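Local coordinates for alpha-14 giardin (Giardia lamblia, PDB 3CHJ), which binds calcium and, as an annexin, may act as a calcium-regulated structural element linking the phospholipid bilayer to the underlying axoneme, at residues F233-D238 against A248-V253. Numbering follows the deposited sequence.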
ATOM      1  N   PHE A 233      -3.337   2.269 -12.658  1.00  9.87           N
ATOM      2  CA  PHE A 233      -4.805   2.397 -12.805  1.00  8.99           C
ATOM      3  C   PHE A 233      -5.554   1.177 -12.296  1.00  9.90           C
ATOM      4  O   PHE A 233      -6.676   1.312 -11.762  1.00 10.03           O
ATOM      5  CB  PHE A 233      -5.188   2.778 -14.237  1.00  9.77           C
ATOM      6  CG  PHE A 233      -5.003   4.237 -14.520  1.00  8.94           C
ATOM      7  CD1 PHE A 233      -6.096   5.112 -14.424  1.00 11.10           C
ATOM      8  CD2 PHE A 233      -3.756   4.748 -14.847  1.00  9.96           C
ATOM      9  CE1 PHE A 233      -5.945   6.494 -14.665  1.00 11.14           C
ATOM     10  CE2 PHE A 233      -3.590   6.124 -15.089  1.00 11.09           C
ATOM     11  CZ  PHE A 233      -4.689   6.993 -15.017  1.00 11.03           C
ATOM     12  N   LYS A 234      -4.959  -0.008 -12.427  1.00  9.73           N
ATOM     13  CA  LYS A 234      -5.559  -1.197 -11.807  1.00 10.30           C
ATOM     14  C   LYS A 234      -5.562  -1.052 -10.279  1.00 10.37           C
ATOM     15  O   LYS A 234      -6.565  -1.362  -9.615  1.00 10.68           O
ATOM     16  CB  LYS A 234      -4.783  -2.457 -12.186  1.00 11.23           C
ATOM     17  CG  LYS A 234      -5.023  -2.965 -13.590  1.00 11.58           C
ATOM     18  CD  LYS A 234      -4.143  -4.184 -13.830  1.00 13.87           C
ATOM     19  CE  LYS A 234      -4.593  -4.870 -15.093  1.00 18.80           C
ATOM     20  NZ  LYS A 234      -3.834  -6.137 -15.337  1.00 22.53           N
ATOM     21  N   LEU A 235      -4.446  -0.575  -9.728  1.00 10.38           N
ATOM     22  CA  LEU A 235      -4.320  -0.431  -8.278  1.00 10.50           C
ATOM     23  C   LEU A 235      -5.330   0.600  -7.756  1.00 10.12           C
ATOM     24  O   LEU A 235      -6.004   0.327  -6.758  1.00 11.07           O
ATOM     25  CB  LEU A 235      -2.880  -0.060  -7.906  1.00 11.15           C
ATOM     26  CG  LEU A 235      -2.664   0.058  -6.392  1.00 10.65           C
ATOM     27  CD1 LEU A 235      -2.882  -1.274  -5.704  1.00 13.73           C
ATOM     28  CD2 LEU A 235      -1.266   0.628  -6.095  1.00 11.41           C
ATOM     29  N   ALA A 236      -5.470   1.733  -8.452  1.00  9.99           N
ATOM     30  CA  ALA A 236      -6.436   2.773  -8.078  1.00  9.91           C
ATOM     31  C   ALA A 236      -7.849   2.211  -8.181  1.00 10.57           C
ATOM     32  O   ALA A 236      -8.672   2.419  -7.284  1.00 10.68           O
ATOM     33  CB  ALA A 236      -6.297   4.004  -8.956  1.00 10.29           C
ATOM     34  N   HIS A 237      -8.127   1.499  -9.271  1.00  9.70           N
ATOM     35  CA  HIS A 237      -9.428   0.827  -9.404  1.00 10.37           C
ATOM     36  C   HIS A 237      -9.740  -0.030  -8.179  1.00 10.82           C
ATOM     37  O   HIS A 237     -10.794   0.100  -7.551  1.00 10.85           O
ATOM     38  CB  HIS A 237      -9.495  -0.058 -10.660  1.00 11.20           C
ATOM     39  CG  HIS A 237     -10.755  -0.870 -10.725  1.00 11.95           C
ATOM     40  ND1 HIS A 237     -10.931  -2.022  -9.988  1.00 14.46           N
ATOM     41  CD2 HIS A 237     -11.916  -0.663 -11.390  1.00 15.16           C
ATOM     42  CE1 HIS A 237     -12.152  -2.493 -10.201  1.00 15.52           C
ATOM     43  NE2 HIS A 237     -12.761  -1.694 -11.060  1.00 16.24           N
ATOM     44  N   ASP A 238      -8.814  -0.918  -7.842  1.00 10.23           N
ATOM     45  CA  ASP A 238      -9.029  -1.876  -6.782  1.00 11.25           C
ATOM     46  C   ASP A 238      -9.121  -1.191  -5.417  1.00 11.66           C
ATOM     47  O   ASP A 238      -9.949  -1.575  -4.580  1.00 11.89           O
ATOM     48  CB  ASP A 238      -7.899  -2.896  -6.808  1.00 11.29           C
ATOM     49  CG  ASP A 238      -7.993  -3.838  -8.000  1.00 13.35           C
ATOM     50  OD1 ASP A 238      -8.963  -3.756  -8.800  1.00 13.10           O
ATOM     51  OD2 ASP A 238      -7.096  -4.692  -8.143  1.00 15.43           O
ATOM     52  N   ALA A 248      -4.417  -7.728  -2.284  1.00 10.89           N
ATOM     53  CA  ALA A 248      -4.163  -9.003  -2.964  1.00 10.51           C
ATOM     54  C   ALA A 248      -3.470  -8.824  -4.305  1.00 10.87           C
ATOM     55  O   ALA A 248      -2.551  -9.559  -4.636  1.00 11.94           O
ATOM     56  CB  ALA A 248      -5.461  -9.799  -3.138  1.00 11.70           C
ATOM     57  N   PHE A 249      -3.919  -7.824  -5.060  1.00 11.09           N
ATOM     58  CA  PHE A 249      -3.307  -7.506  -6.348  1.00 11.03           C
ATOM     59  C   PHE A 249      -1.848  -7.119  -6.167  1.00 11.69           C
ATOM     60  O   PHE A 249      -0.981  -7.664  -6.850  1.00 11.88           O
ATOM     61  CB  PHE A 249      -4.101  -6.370  -7.015  1.00 11.48           C
ATOM     62  CG  PHE A 249      -3.450  -5.800  -8.266  1.00 11.65           C
ATOM     63  CD1 PHE A 249      -3.163  -6.616  -9.356  1.00 14.43           C
ATOM     64  CD2 PHE A 249      -3.118  -4.443  -8.332  1.00 13.07           C
ATOM     65  CE1 PHE A 249      -2.564  -6.083 -10.518  1.00 14.53           C
ATOM     66  CE2 PHE A 249      -2.510  -3.897  -9.506  1.00 13.59           C
ATOM     67  CZ  PHE A 249      -2.236  -4.724 -10.572  1.00 14.37           C
ATOM     68  N   SER A 250      -1.580  -6.176  -5.264  1.00 11.20           N
ATOM     69  CA  SER A 250      -0.182  -5.720  -5.085  1.00 11.90           C
ATOM     70  C   SER A 250       0.717  -6.859  -4.601  1.00 12.70           C
ATOM     71  O   SER A 250       1.884  -6.984  -5.023  1.00 13.23           O
ATOM     72  CB  SER A 250      -0.096  -4.545  -4.120  1.00 12.37           C
ATOM     73  OG  SER A 250      -0.839  -3.420  -4.591  1.00 15.28           O
ATOM     74  N   MET A 251       0.175  -7.701  -3.725  1.00 12.20           N
ATOM     75  CA  MET A 251       0.941  -8.845  -3.222  1.00 13.50           C
ATOM     76  C   MET A 251       1.209  -9.837  -4.358  1.00 13.80           C
ATOM     77  O   MET A 251       2.311 -10.354  -4.472  1.00 14.85           O
ATOM     78  CB  MET A 251       0.228  -9.528  -2.052  1.00 13.10           C
ATOM     79  CG  MET A 251       0.202  -8.673  -0.760  1.00 14.40           C
ATOM     80  SD  MET A 251       1.836  -8.296  -0.054  1.00 13.88           S
ATOM     81  CE  MET A 251       2.322  -9.941   0.553  1.00 16.14           C
ATOM     82  N   ASN A 252       0.218 -10.084  -5.212  1.00 13.65           N
ATOM     83  CA  ASN A 252       0.431 -10.986  -6.355  1.00 15.78           C
ATOM     84  C   ASN A 252       1.550 -10.496  -7.277  1.00 16.76           C
ATOM     85  O   ASN A 252       2.419 -11.276  -7.701  1.00 16.98           O
ATOM     86  CB  ASN A 252      -0.868 -11.204  -7.140  1.00 15.56           C
ATOM     87  CG  ASN A 252      -0.687 -12.190  -8.293  1.00 17.29           C
ATOM     88  OD1 ASN A 252      -0.560 -13.405  -8.088  1.00 21.21           O
ATOM     89  ND2 ASN A 252      -0.670 -11.668  -9.508  1.00 17.52           N
ATOM     90  N   VAL A 253       1.543  -9.197  -7.563  1.00 17.21           N
ATOM     91  CA  VAL A 253       2.572  -8.614  -8.437  1.00 19.59           C
ATOM     92  C   VAL A 253       3.939  -8.726  -7.767  1.00 21.34           C
ATOM     93  O   VAL A 253       4.935  -9.042  -8.437  1.00 22.05           O
ATOM     94  CB  VAL A 253       2.239  -7.156  -8.820  1.00 19.28           C
ATOM     95  CG1 VAL A 253       3.394  -6.519  -9.592  1.00 19.80           C
ATOM     96  CG2 VAL A 253       0.965  -7.104  -9.638  1.00 18.46           C
TER
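F249 reaches from helix 243-254 into the side of helix 227-241, where its ring lies against K234, L235 and D238. Its CG stands anti to the backbone N (chi1 171°), which carries the ring across the gap between the axes of segments 233-238 and 248-253, 10.5 Å apart at closest approach. K234 passes the far end of the ring at about a right angle: its CB lies 3.8 Å from F249 CZ, its CD touches the same atom, and the extended chain then runs on to a salt bridge with E230. L235 meets the ring with its backbone N, 3.9 Å from F249 CE2, and with its methyl CD1, 4.1 Å from F249 CD2; CD1 also packs against the S250 hydroxyl. At the root of the ring, D238 OD2 is 3.6 Å from F249 CB, the carboxylate turned nearly perpendicular (83°) to the ring plane. No hydrogen bond joins the two segments. They belong to successive helices of the all-helical annexin fold; the segments run roughly antiparallel (148°) after a sharp reversal and meet in the protein's interior. Within 233-238, H237 ND1 donates to D238 OD1 at 2.9 Å, close to its ring plane and on the anti side of the carboxylate; R218 forms a salt bridge with that oxygen and a cation-pi contact with F249. S250 OG is hydrogen-bonded to Y231 OH and A246 O, while H237 NE2 is hydrogen-bonded to H205 ND1.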